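Local structure of salt-tolerant glutaminase (Micrococcus luteus, 3AGD) at residues 40-45 with 203-208; 58-63 with 199-204; 104-109 with 175-180; 314-319 with 341-346; 328-333 with 408-413. The protein probably catalyses the hydrolysis of L-glutamine to L-glutamate and ammonium, as a salt-tolerant member of the glutaminase family. All blocks are in the same frame, centred on the assembly; numbering follows the deposited sequence.

Contact 1: 40-45 with 203-208; sequences GIALAT and DLAVMG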
# COMPACT_ATOMS: atom_id res chain seq x y z
N GLY A 40 8.98 -10.23 23.36
CA GLY A 40 8.06 -11.10 22.66
C GLY A 40 7.61 -10.53 21.33
O GLY A 40 7.66 -9.31 21.11
N ILE A 41 7.15 -11.40 20.44
CA ILE A 41 6.70 -10.99 19.12
C ILE A 41 5.62 -11.93 18.61
O ILE A 41 5.62 -13.12 18.92
CB ILE A 41 7.88 -10.99 18.13
CG1 ILE A 41 7.45 -10.40 16.79
CG2 ILE A 41 8.40 -12.41 17.95
CD1 ILE A 41 8.62 -10.04 15.91
N ALA A 42 4.69 -11.40 17.82
CA ALA A 42 3.60 -12.21 17.28
C ALA A 42 3.10 -11.64 15.97
O ALA A 42 3.05 -10.42 15.78
CB ALA A 42 2.45 -12.28 18.28
N LEU A 43 2.74 -12.53 15.05
CA LEU A 43 2.22 -12.13 13.75
C LEU A 43 0.86 -12.78 13.58
O LEU A 43 0.72 -13.99 13.78
CB LEU A 43 3.15 -12.59 12.63
CG LEU A 43 4.61 -12.15 12.61
CD1 LEU A 43 5.27 -12.67 11.35
CD2 LEU A 43 4.70 -10.63 12.67
N ALA A 44 -0.14 -11.99 13.21
CA ALA A 44 -1.49 -12.49 12.98
C ALA A 44 -1.76 -12.29 11.50
O ALA A 44 -1.71 -11.17 11.00
CB ALA A 44 -2.49 -11.73 13.81
N THR A 45 -2.03 -13.39 10.80
CA THR A 45 -2.28 -13.36 9.36
C THR A 45 -3.77 -13.33 9.02
O THR A 45 -4.62 -13.59 9.87
CB THR A 45 -1.68 -14.60 8.70
OG1 THR A 45 -2.27 -15.77 9.27
CG2 THR A 45 -0.18 -14.64 8.91
N ASP A 203 -2.31 -10.05 21.47
CA ASP A 203 -3.49 -9.20 21.35
C ASP A 203 -3.25 -8.15 20.27
O ASP A 203 -4.09 -7.96 19.38
CB ASP A 203 -3.78 -8.49 22.67
CG ASP A 203 -4.27 -9.43 23.75
OD1 ASP A 203 -5.22 -10.20 23.50
OD2 ASP A 203 -3.71 -9.38 24.86
N LEU A 204 -2.11 -7.47 20.35
CA LEU A 204 -1.78 -6.43 19.37
C LEU A 204 -1.76 -6.96 17.94
O LEU A 204 -2.31 -6.33 17.04
CB LEU A 204 -0.42 -5.81 19.70
CG LEU A 204 -0.38 -4.79 20.84
CD1 LEU A 204 1.03 -4.22 20.96
CD2 LEU A 204 -1.37 -3.67 20.57
N ALA A 205 -1.13 -8.11 17.74
CA ALA A 205 -1.05 -8.71 16.41
C ALA A 205 -2.44 -8.88 15.81
O ALA A 205 -2.69 -8.47 14.67
CB ALA A 205 -0.34 -10.06 16.49
N VAL A 206 -3.35 -9.47 16.58
CA VAL A 206 -4.71 -9.70 16.11
C VAL A 206 -5.45 -8.39 15.88
O VAL A 206 -6.18 -8.25 14.90
CB VAL A 206 -5.49 -10.58 17.11
CG1 VAL A 206 -6.92 -10.76 16.63
CG2 VAL A 206 -4.80 -11.94 17.25
N MET A 207 -5.28 -7.44 16.79
CA MET A 207 -5.93 -6.14 16.66
C MET A 207 -5.41 -5.49 15.38
O MET A 207 -6.18 -4.96 14.57
CB MET A 207 -5.61 -5.29 17.89
CG MET A 207 -6.28 -5.80 19.18
SD MET A 207 -5.54 -5.16 20.70
CE MET A 207 -6.32 -3.53 20.80
N GLY A 208 -4.10 -5.54 15.18
CA GLY A 208 -3.50 -4.97 13.99
C GLY A 208 -4.03 -5.63 12.73
O GLY A 208 -4.29 -4.96 11.73
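A205 sets its methyl into the step between A42 and A44, so strand 40-44 and helix 201-212 meet almost backbone to backbone. Its CB is the whole side chain, and it lies 3.5 Å from A42 O and 3.8 Å from A44 N, over the peptides that join A42 to A44, on the face of the strand. The two alanine methyls of the strand complete its surroundings: A42 CB is 4.0 Å from A205 CB, and A44 CB is 3.8 Å from it. A44 in turn presses on the helix backbone, its CB 3.4 Å from A205 O.

V206 is the side chain to follow outward. Its CB leaves the helix pointing off from the strand, and the branch CG1 stands anti to the backbone N (chi1 178°). The other branch, CG2, is thereby placed beside that N and swings back to A44, where it stops 4.1 Å from A44 CB. Elsewhere V206 packs on H217 and on W369 of the second subunit.

With side chains this small the segment axes approach to 6.8 Å, inclined by 27°. Strand 40-44 runs between strands 50-54 and 273-278 of the antiparallel sheet: A42 and A44 turn to helix 201-212, while I41 and L43 face helix 4-16 across the sheet, a layering consistent with the beta-lactamase-like fold of this family.

Contact 2: 58-63 with 199-204; sequences VEFTIQ and VTVKDL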
# COMPACT_ATOMS: atom_id res chain seq x y z
N VAL A 58 2.75 -11.97 27.63
CA VAL A 58 2.90 -11.20 28.86
C VAL A 58 2.18 -9.87 28.66
O VAL A 58 2.46 -9.14 27.71
CB VAL A 58 4.39 -10.93 29.15
CG1 VAL A 58 4.52 -10.04 30.36
CG2 VAL A 58 5.12 -12.24 29.38
N GLU A 59 1.25 -9.57 29.56
CA GLU A 59 0.49 -8.34 29.46
C GLU A 59 1.27 -7.08 29.81
O GLU A 59 2.16 -7.11 30.66
CB GLU A 59 -0.76 -8.40 30.35
CG GLU A 59 -1.75 -9.49 29.97
CD GLU A 59 -3.09 -9.32 30.67
OE1 GLU A 59 -3.10 -8.83 31.82
OE2 GLU A 59 -4.13 -9.70 30.08
N PHE A 60 0.92 -5.99 29.15
CA PHE A 60 1.55 -4.70 29.38
C PHE A 60 0.54 -3.64 28.95
O PHE A 60 -0.37 -3.94 28.17
CB PHE A 60 2.85 -4.58 28.58
CG PHE A 60 2.69 -4.86 27.11
CD1 PHE A 60 2.18 -3.89 26.25
CD2 PHE A 60 3.01 -6.11 26.59
CE1 PHE A 60 2.00 -4.16 24.89
CE2 PHE A 60 2.83 -6.40 25.24
CZ PHE A 60 2.33 -5.42 24.38
N THR A 61 0.67 -2.42 29.46
CA THR A 61 -0.27 -1.38 29.07
C THR A 61 0.02 -0.94 27.64
O THR A 61 1.16 -0.64 27.28
CB THR A 61 -0.19 -0.19 30.04
OG1 THR A 61 1.16 0.29 30.12
CG2 THR A 61 -0.66 -0.62 31.42
N ILE A 62 -1.03 -0.93 26.83
CA ILE A 62 -0.94 -0.58 25.42
C ILE A 62 -0.49 0.85 25.16
O ILE A 62 0.07 1.15 24.10
CB ILE A 62 -2.31 -0.85 24.73
CG1 ILE A 62 -2.20 -0.65 23.23
CG2 ILE A 62 -3.37 0.07 25.31
CD1 ILE A 62 -3.46 -1.07 22.48
N GLN A 63 -0.74 1.74 26.12
CA GLN A 63 -0.36 3.14 25.97
C GLN A 63 -0.81 3.72 24.62
O GLN A 63 -1.94 3.48 24.20
CB GLN A 63 1.15 3.29 26.16
CG GLN A 63 1.66 2.95 27.57
CD GLN A 63 0.99 3.78 28.66
OE1 GLN A 63 0.73 4.96 28.48
NE2 GLN A 63 0.73 3.16 29.81
N VAL A 199 -2.75 -5.52 27.34
CA VAL A 199 -2.72 -6.37 26.16
C VAL A 199 -1.39 -7.11 26.11
O VAL A 199 -0.43 -6.71 26.77
CB VAL A 199 -2.88 -5.56 24.84
CG1 VAL A 199 -4.22 -4.85 24.82
CG2 VAL A 199 -1.72 -4.56 24.71
N THR A 200 -1.35 -8.18 25.33
CA THR A 200 -0.13 -8.96 25.15
C THR A 200 0.28 -8.76 23.69
O THR A 200 -0.48 -8.19 22.90
CB THR A 200 -0.38 -10.47 25.34
OG1 THR A 200 -1.24 -10.94 24.30
CG2 THR A 200 -1.03 -10.74 26.70
N VAL A 201 1.47 -9.23 23.35
CA VAL A 201 1.95 -9.13 21.98
C VAL A 201 0.92 -9.74 21.03
O VAL A 201 0.64 -9.19 19.96
CB VAL A 201 3.26 -9.90 21.82
CG1 VAL A 201 3.67 -9.92 20.37
CG2 VAL A 201 4.34 -9.28 22.66
N LYS A 202 0.37 -10.88 21.43
CA LYS A 202 -0.63 -11.58 20.63
C LYS A 202 -1.88 -10.74 20.42
O LYS A 202 -2.45 -10.74 19.33
CB LYS A 202 -1.00 -12.91 21.29
CG LYS A 202 0.10 -13.95 21.28
CD LYS A 202 -0.37 -15.23 21.97
CE LYS A 202 0.69 -16.32 21.94
NZ LYS A 202 0.21 -17.58 22.59
N ASP A 203 -2.31 -10.05 21.47
CA ASP A 203 -3.49 -9.20 21.35
C ASP A 203 -3.25 -8.15 20.27
O ASP A 203 -4.09 -7.96 19.38
CB ASP A 203 -3.78 -8.49 22.67
CG ASP A 203 -4.27 -9.43 23.75
OD1 ASP A 203 -5.22 -10.20 23.50
OD2 ASP A 203 -3.71 -9.38 24.86
N LEU A 204 -2.11 -7.47 20.35
CA LEU A 204 -1.78 -6.43 19.37
C LEU A 204 -1.76 -6.96 17.94
O LEU A 204 -2.31 -6.33 17.04
CB LEU A 204 -0.42 -5.81 19.70
CG LEU A 204 -0.38 -4.79 20.84
CD1 LEU A 204 1.03 -4.22 20.96
CD2 LEU A 204 -1.37 -3.67 20.57
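V199 and F60 form an antiparallel hydrogen-bonded pair: F60 N gives its proton to V199 O at 2.8 Å, and V199 N gives its own to F60 O at 3.0 Å, the second bond nearly straight (172°). The same V199 O also sits over the centre of the F60 ring, 3.4 Å above its plane. A chi1 of 53°, which tucks CG between the backbone N and the carbonyl carbon, folds the ring back over the strand partner. F60 CE1 touches V199 CG2 at 3.7 Å, and L204 CD1 lies at the ring's edge, in its plane, by CZ. V199 CG2 also reaches I62 CB, while I62 CD1 runs on to L204 CD2. The ring of F278, from strand 273-278, stacks on that of F60.

T200 closes the other end. Its CG2 packs on E59 CG, while its polar atoms start the helix. T200 OG1 accepts from D203 N at 3.2 Å, and T200 N donates to the anti lone pair of D203 OD2 at 2.7 Å. R148 forms salt bridges with both D203 and E59, which probably eases the repulsion between two nearby acids.

The reciprocal T200-D203 pair is a capping box at the N-terminus of helix 201-212. The short two-stranded ladder before it leads past I62 to the L-glutamate site, where the side chains of C195 and S64 lie about 6 and 7 Å from that of I62.

Contact 3: 104-109 with 175-180; sequences ESHRPD and RSYGVL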
# COMPACT_ATOMS: atom_id res chain seq x y z
N GLU A 104 -7.98 27.79 10.66
CA GLU A 104 -9.41 28.02 10.46
C GLU A 104 -10.27 26.89 11.00
O GLU A 104 -11.43 27.10 11.36
CB GLU A 104 -9.69 28.21 8.96
CG GLU A 104 -8.99 27.19 8.07
CD GLU A 104 -9.42 25.76 8.35
OE1 GLU A 104 -8.55 24.87 8.37
OE2 GLU A 104 -10.64 25.52 8.54
N SER A 105 -9.70 25.69 11.06
CA SER A 105 -10.43 24.52 11.53
C SER A 105 -10.39 24.32 13.05
O SER A 105 -11.31 23.74 13.62
CB SER A 105 -9.88 23.27 10.83
OG SER A 105 -8.46 23.21 10.92
N HIS A 106 -9.34 24.82 13.69
CA HIS A 106 -9.20 24.70 15.15
C HIS A 106 -9.22 23.23 15.56
O HIS A 106 -10.19 22.77 16.17
CB HIS A 106 -10.34 25.43 15.85
CG HIS A 106 -10.43 26.89 15.51
ND1 HIS A 106 -9.35 27.74 15.63
CD2 HIS A 106 -11.46 27.63 15.05
CE1 HIS A 106 -9.72 28.96 15.25
NE2 HIS A 106 -10.99 28.92 14.90
N ARG A 107 -8.16 22.51 15.25
CA ARG A 107 -8.08 21.10 15.59
C ARG A 107 -6.63 20.64 15.65
O ARG A 107 -5.79 21.13 14.89
CB ARG A 107 -8.84 20.28 14.55
CG ARG A 107 -8.18 20.32 13.17
CD ARG A 107 -9.11 19.85 12.06
NE ARG A 107 -8.48 20.00 10.76
CZ ARG A 107 -9.11 19.93 9.60
NH1 ARG A 107 -10.42 19.69 9.56
NH2 ARG A 107 -8.44 20.09 8.46
N PRO A 108 -6.31 19.72 16.58
CA PRO A 108 -4.94 19.22 16.68
C PRO A 108 -4.59 18.55 15.35
O PRO A 108 -5.48 18.14 14.61
CB PRO A 108 -5.01 18.24 17.86
CG PRO A 108 -6.44 17.78 17.84
CD PRO A 108 -7.19 19.06 17.56
N ASP A 109 -3.30 18.42 15.05
CA ASP A 109 -2.86 17.84 13.79
C ASP A 109 -3.35 16.45 13.39
O ASP A 109 -3.75 16.24 12.24
CB ASP A 109 -1.33 17.89 13.69
CG ASP A 109 -0.81 19.30 13.40
OD1 ASP A 109 -1.62 20.14 12.96
OD2 ASP A 109 0.39 19.55 13.59
N ARG A 175 -9.59 22.90 25.05
CA ARG A 175 -10.88 23.45 25.47
C ARG A 175 -10.93 24.91 25.04
O ARG A 175 -11.95 25.40 24.56
CB ARG A 175 -11.04 23.38 27.00
CG ARG A 175 -11.55 22.06 27.55
CD ARG A 175 -11.48 22.03 29.07
NE ARG A 175 -12.15 23.18 29.68
CZ ARG A 175 -13.46 23.34 29.75
NH1 ARG A 175 -14.27 22.42 29.25
NH2 ARG A 175 -13.97 24.44 30.30
N SER A 176 -9.80 25.59 25.24
CA SER A 176 -9.64 26.99 24.90
C SER A 176 -10.05 27.28 23.46
O SER A 176 -10.58 28.36 23.16
CB SER A 176 -8.17 27.39 25.11
OG SER A 176 -7.95 28.74 24.77
N TYR A 177 -9.81 26.33 22.57
CA TYR A 177 -10.17 26.50 21.16
C TYR A 177 -11.43 25.75 20.75
O TYR A 177 -11.67 25.55 19.56
CB TYR A 177 -9.01 26.06 20.25
CG TYR A 177 -7.86 27.03 20.20
CD1 TYR A 177 -6.94 27.11 21.24
CD2 TYR A 177 -7.69 27.89 19.11
CE1 TYR A 177 -5.88 28.01 21.21
CE2 TYR A 177 -6.64 28.81 19.07
CZ TYR A 177 -5.74 28.86 20.12
OH TYR A 177 -4.70 29.75 20.08
N GLY A 178 -12.21 25.31 21.74
CA GLY A 178 -13.45 24.60 21.45
C GLY A 178 -13.33 23.17 20.95
O GLY A 178 -14.31 22.60 20.47
N VAL A 179 -12.14 22.58 21.04
CA VAL A 179 -11.96 21.21 20.59
C VAL A 179 -12.49 20.23 21.63
O VAL A 179 -12.97 19.15 21.29
CB VAL A 179 -10.47 20.91 20.30
CG1 VAL A 179 -10.28 19.44 19.94
CG2 VAL A 179 -9.98 21.79 19.17
N LEU A 180 -12.41 20.62 22.90
CA LEU A 180 -12.92 19.79 24.00
C LEU A 180 -14.04 20.56 24.69
O LEU A 180 -13.97 21.78 24.84
CB LEU A 180 -11.82 19.50 25.01
CG LEU A 180 -10.63 18.65 24.57
CD1 LEU A 180 -9.73 18.39 25.77
CD2 LEU A 180 -11.12 17.34 23.99
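H106 turns its imidazole to Y177, the two side chains crossing at about a right angle. H106 ND1 lies 3.9 Å from Y177 CD2, near the plane of the phenol ring and at its edge. That nitrogen is hydrogen-bonded to L101 O, so its approach to the tyrosine is packing; Y177 OH is engaged by E98. The backbone of H106 has a positive phi, and its carbonyl oxygen lies against V179, H106 O being 3.2 Å from V179 CG2.

V179 is brought here by a Schellman motif that ends helix 165-176. G178, with positive phi, is the C-prime residue: V179 N bonds to L174 O, and G178 N to R175 O at 2.8 Å. The chain thus leaves the helix with the V179 side chain facing the loop.

R107 follows, offering its CA to V179 CG2 at 4.1 Å while its CB points away from V179, with S105 OG above the rim of its guanidinium. P108 comes next and brings its CD to V179 CG1 at 3.9 Å. The valine's chi1 of 175° puts CG1 anti to its backbone N, leaving CG2 for H106. P108 also packs on L174 and on A115 and A119 of helix 114-123, whose first residue, N114, belongs to the L-glutamate site.

Contact 4: 314-319 with 341-346; sequences GTAVRF and EAVLDA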
# COMPACT_ATOMS: atom_id res chain seq x y z
N GLY A 314 -4.59 -10.54 -12.38
CA GLY A 314 -5.04 -11.52 -13.36
C GLY A 314 -5.35 -12.89 -12.78
O GLY A 314 -6.02 -13.69 -13.43
N THR A 315 -4.88 -13.16 -11.58
CA THR A 315 -5.13 -14.45 -10.95
C THR A 315 -6.61 -14.58 -10.59
O THR A 315 -7.09 -15.66 -10.24
CB THR A 315 -4.23 -14.65 -9.71
OG1 THR A 315 -2.87 -14.77 -10.15
CG2 THR A 315 -4.61 -15.92 -8.94
N ALA A 316 -7.34 -13.47 -10.68
CA ALA A 316 -8.77 -13.48 -10.40
C ALA A 316 -9.40 -14.44 -11.41
O ALA A 316 -10.48 -14.98 -11.18
CB ALA A 316 -9.34 -12.07 -10.56
N VAL A 317 -8.72 -14.64 -12.53
CA VAL A 317 -9.21 -15.58 -13.54
C VAL A 317 -8.49 -16.90 -13.29
O VAL A 317 -7.30 -17.02 -13.57
CB VAL A 317 -8.91 -15.09 -14.98
CG1 VAL A 317 -9.35 -16.14 -15.99
CG2 VAL A 317 -9.63 -13.77 -15.25
N ARG A 318 -9.21 -17.87 -12.74
CA ARG A 318 -8.65 -19.19 -12.44
C ARG A 318 -8.31 -19.93 -13.74
O ARG A 318 -7.27 -20.57 -13.84
CB ARG A 318 -9.64 -20.00 -11.60
CG ARG A 318 -9.12 -21.31 -11.04
CD ARG A 318 -10.20 -21.98 -10.18
NE ARG A 318 -9.81 -23.29 -9.65
CZ ARG A 318 -9.01 -23.48 -8.60
NH1 ARG A 318 -8.50 -22.44 -7.94
NH2 ARG A 318 -8.72 -24.71 -8.21
N PHE A 319 -9.20 -19.83 -14.72
CA PHE A 319 -8.99 -20.45 -16.03
C PHE A 319 -10.12 -20.11 -17.00
O PHE A 319 -11.20 -19.68 -16.59
CB PHE A 319 -8.83 -21.98 -15.92
CG PHE A 319 -10.10 -22.72 -15.55
CD1 PHE A 319 -10.18 -23.40 -14.34
CD2 PHE A 319 -11.18 -22.78 -16.42
CE1 PHE A 319 -11.32 -24.14 -14.01
CE2 PHE A 319 -12.33 -23.51 -16.10
CZ PHE A 319 -12.40 -24.20 -14.89
N GLU A 341 -10.97 -5.83 -13.23
CA GLU A 341 -10.37 -5.28 -14.44
C GLU A 341 -9.87 -6.45 -15.29
O GLU A 341 -10.05 -6.47 -16.50
CB GLU A 341 -9.20 -4.36 -14.06
CG GLU A 341 -8.59 -3.54 -15.20
CD GLU A 341 -7.76 -4.37 -16.17
OE1 GLU A 341 -7.05 -5.29 -15.72
OE2 GLU A 341 -7.80 -4.09 -17.39
N ALA A 342 -9.26 -7.42 -14.62
CA ALA A 342 -8.73 -8.60 -15.29
C ALA A 342 -9.86 -9.45 -15.86
O ALA A 342 -9.74 -9.99 -16.96
CB ALA A 342 -7.91 -9.42 -14.31
N VAL A 343 -10.96 -9.57 -15.11
CA VAL A 343 -12.10 -10.35 -15.57
C VAL A 343 -12.68 -9.72 -16.83
O VAL A 343 -13.00 -10.41 -17.80
CB VAL A 343 -13.19 -10.44 -14.48
CG1 VAL A 343 -14.43 -11.16 -15.03
CG2 VAL A 343 -12.65 -11.19 -13.28
N LEU A 344 -12.81 -8.39 -16.83
CA LEU A 344 -13.33 -7.69 -17.99
C LEU A 344 -12.41 -7.88 -19.20
O LEU A 344 -12.88 -7.94 -20.34
CB LEU A 344 -13.49 -6.20 -17.68
CG LEU A 344 -14.61 -5.87 -16.68
CD1 LEU A 344 -14.63 -4.37 -16.42
CD2 LEU A 344 -15.95 -6.35 -17.24
N ASP A 345 -11.11 -7.96 -18.95
CA ASP A 345 -10.14 -8.16 -20.02
C ASP A 345 -10.35 -9.55 -20.61
O ASP A 345 -10.21 -9.75 -21.82
CB ASP A 345 -8.71 -8.05 -19.50
CG ASP A 345 -8.30 -6.61 -19.19
OD1 ASP A 345 -7.24 -6.43 -18.55
OD2 ASP A 345 -9.03 -5.68 -19.58
N ALA A 346 -10.66 -10.52 -19.76
CA ALA A 346 -10.88 -11.89 -20.22
C ALA A 346 -12.16 -11.92 -21.06
O ALA A 346 -12.18 -12.50 -22.14
CB ALA A 346 -11.00 -12.85 -19.04
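In the C-terminal, STAS-like part of the chain, a short 3-10 turn leads into strand 317-323, and G314, A316 and V317 lay this corner against A342, V343 and A346 of helix 337-349. The closest approach is at the glycine: A342 CB meets G314 CA at 3.7 Å. A316 touches more lightly, its CB 4.4 Å from V343 CG2.

V317 does the rest with a single branch. With CG1 anti to the backbone N (chi1 176°), CG2 falls beside that N and points into the helix, 4.1 Å from A346 CB and 4.2 Å from V343 CA. It thus bears on one helix turn, A342 O to A346 CB.

Just beyond, R318 and F319 both face H330 on the neighbouring strand, a classic beta bulge. Strand 317-323 pairs antiparallel with 326-332, while V317 looks to the helix; the short segments 317-319 and 341-346 diverge by 44°. Loop residues A387 and V388 pack on V317, and A391 on A346.

E341 OE2 lies 2.7 Å from D345 OD1, close enough that one of the two acids is probably protonated. The same helix also meets the second subunit: E341 binds its T47 and H51, and D345 its T47 and H3.

Contact 5: 328-333 with 408-413; sequences FLHLQG and VLNLAR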
# COMPACT_ATOMS: atom_id res chain seq x y z
N PHE A 328 -15.97 -21.83 -20.53
CA PHE A 328 -16.11 -21.92 -19.08
C PHE A 328 -15.08 -20.97 -18.49
O PHE A 328 -13.87 -21.16 -18.66
CB PHE A 328 -15.85 -23.35 -18.59
CG PHE A 328 -16.68 -24.37 -19.29
CD1 PHE A 328 -16.47 -24.66 -20.63
CD2 PHE A 328 -17.73 -25.01 -18.62
CE1 PHE A 328 -17.28 -25.56 -21.31
CE2 PHE A 328 -18.55 -25.91 -19.29
CZ PHE A 328 -18.33 -26.19 -20.64
N LEU A 329 -15.57 -19.94 -17.83
CA LEU A 329 -14.70 -18.94 -17.23
C LEU A 329 -14.86 -19.02 -15.71
O LEU A 329 -15.88 -18.61 -15.16
CB LEU A 329 -15.12 -17.56 -17.74
CG LEU A 329 -14.16 -16.37 -17.67
CD1 LEU A 329 -14.95 -15.11 -17.99
CD2 LEU A 329 -13.54 -16.24 -16.30
N HIS A 330 -13.84 -19.55 -15.03
CA HIS A 330 -13.89 -19.67 -13.58
C HIS A 330 -13.03 -18.60 -12.88
O HIS A 330 -11.85 -18.45 -13.17
CB HIS A 330 -13.43 -21.07 -13.16
CG HIS A 330 -14.45 -22.13 -13.41
ND1 HIS A 330 -15.06 -22.31 -14.63
CD2 HIS A 330 -14.97 -23.08 -12.59
CE1 HIS A 330 -15.91 -23.32 -14.55
NE2 HIS A 330 -15.88 -23.80 -13.32
N LEU A 331 -13.66 -17.88 -11.95
CA LEU A 331 -13.00 -16.82 -11.20
C LEU A 331 -12.63 -17.31 -9.80
O LEU A 331 -13.09 -18.36 -9.36
CB LEU A 331 -13.93 -15.60 -11.10
CG LEU A 331 -14.49 -15.09 -12.44
CD1 LEU A 331 -15.29 -13.82 -12.21
CD2 LEU A 331 -13.35 -14.82 -13.40
N GLN A 332 -11.79 -16.54 -9.10
CA GLN A 332 -11.36 -16.93 -7.75
C GLN A 332 -10.72 -15.75 -7.02
O GLN A 332 -10.45 -14.72 -7.63
CB GLN A 332 -10.33 -18.07 -7.85
CG GLN A 332 -9.00 -17.61 -8.42
CD GLN A 332 -8.05 -18.75 -8.73
OE1 GLN A 332 -8.14 -19.83 -8.16
NE2 GLN A 332 -7.11 -18.50 -9.64
N GLY A 333 -10.51 -15.92 -5.71
CA GLY A 333 -9.88 -14.89 -4.89
C GLY A 333 -10.75 -13.77 -4.36
O GLY A 333 -11.97 -13.79 -4.49
N VAL A 408 -20.06 -19.89 -19.30
CA VAL A 408 -20.42 -20.28 -17.95
C VAL A 408 -19.50 -19.47 -17.03
O VAL A 408 -18.28 -19.63 -17.07
CB VAL A 408 -20.17 -21.79 -17.72
CG1 VAL A 408 -20.53 -22.16 -16.29
CG2 VAL A 408 -21.00 -22.60 -18.70
N LEU A 409 -20.09 -18.59 -16.22
CA LEU A 409 -19.32 -17.77 -15.29
C LEU A 409 -19.41 -18.39 -13.90
O LEU A 409 -20.39 -18.18 -13.19
CB LEU A 409 -19.87 -16.34 -15.26
CG LEU A 409 -18.88 -15.18 -15.17
CD1 LEU A 409 -19.62 -13.91 -14.76
CD2 LEU A 409 -17.78 -15.50 -14.16
N ASN A 410 -18.39 -19.14 -13.50
CA ASN A 410 -18.38 -19.79 -12.19
C ASN A 410 -17.63 -19.00 -11.11
O ASN A 410 -16.43 -18.72 -11.23
CB ASN A 410 -17.77 -21.19 -12.33
CG ASN A 410 -17.84 -21.98 -11.04
OD1 ASN A 410 -17.20 -21.63 -10.05
ND2 ASN A 410 -18.63 -23.05 -11.05
N LEU A 411 -18.35 -18.67 -10.04
CA LEU A 411 -17.79 -17.90 -8.93
C LEU A 411 -17.57 -18.72 -7.64
O LEU A 411 -17.30 -18.15 -6.58
CB LEU A 411 -18.73 -16.73 -8.61
CG LEU A 411 -19.29 -15.93 -9.80
CD1 LEU A 411 -20.26 -14.88 -9.28
CD2 LEU A 411 -18.17 -15.29 -10.58
N ALA A 412 -17.68 -20.04 -7.74
CA ALA A 412 -17.51 -20.90 -6.57
C ALA A 412 -16.19 -20.68 -5.83
O ALA A 412 -16.15 -20.72 -4.60
CB ALA A 412 -17.64 -22.37 -6.97
N ARG A 413 -15.11 -20.44 -6.58
CA ARG A 413 -13.80 -20.22 -5.98
C ARG A 413 -13.57 -18.78 -5.53
O ARG A 413 -12.54 -18.47 -4.94
CB ARG A 413 -12.69 -20.63 -6.96
CG ARG A 413 -12.62 -22.12 -7.27
CD ARG A 413 -11.97 -22.89 -6.14
NE ARG A 413 -11.87 -24.31 -6.45
CZ ARG A 413 -11.20 -25.19 -5.70
NH1 ARG A 413 -10.57 -24.78 -4.61
NH2 ARG A 413 -11.17 -26.47 -6.05
O HOH W 1 -14.59 -20.74 -9.41
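H330 and N410, paired on adjacent parallel strands, stack flat on each other: ring and amide planes are 5° apart, and N410 CB sits 3.4 Å from the centroid of the H330 ring, only 10° off its normal, a CH-pi contact over one face. F319 stacks on the other face of the imidazole. N410 lies over the ring because its CG is anti to the backbone N (chi1 -175°), and E442 binds its ND2. On the same side of the sheet, F328 and V408 run side by side.

On the opposite side the contact is purely apolar. L331 CD1 meets L409 CD2 at 3.6 Å and L411 CD2, also at 3.6 Å.

The backbone ladder fixes this register. L329 N donates to V408 O at 2.8 Å, N410 N to L329 O at 3.1 Å, and L331 N to N410 O at 3.0 Å. Beyond that the second strand turns away. N410 OD1 accepts from A412 N at 2.8 Å in an Asx turn, and a water fills in: it accepts from R413 N at 2.9 Å and lies close to L331 O and N410 OD1. The last backbone bond, G333 N to R413 O, is weak. R413 sends its guanidinium off to a salt bridge with E390 of the second subunit, and Q332 is held by R318.

Strand 326-332 lies between strands 317-323 and 406-417, with 438-442 beyond the latter; helix 337-349 covers the leucine face through L347 on L329 and V343 on L331.

Contacts 1 and 2 share helix 201-212 in the glutaminase part and touch each other: V201, just past the cap, packs against strand 40-44. Contact 1 is buried methyl packing, whereas contact 2 adds paired backbone bonds and the polar start of that helix. Contact 3, nearest atoms about 16 Å from contact 2, is a partly buried loop meeting a helix end; the other four are buried. Contacts 4 and 5 lie on the far side of the chain's centre from contacts 2 and 3, in the STAS-like part, and meet through neighbouring strands 317-323 and 326-332: one packs helix on strand, the other is a parallel ladder. Both reach the second subunit, as do contacts 1 and 2.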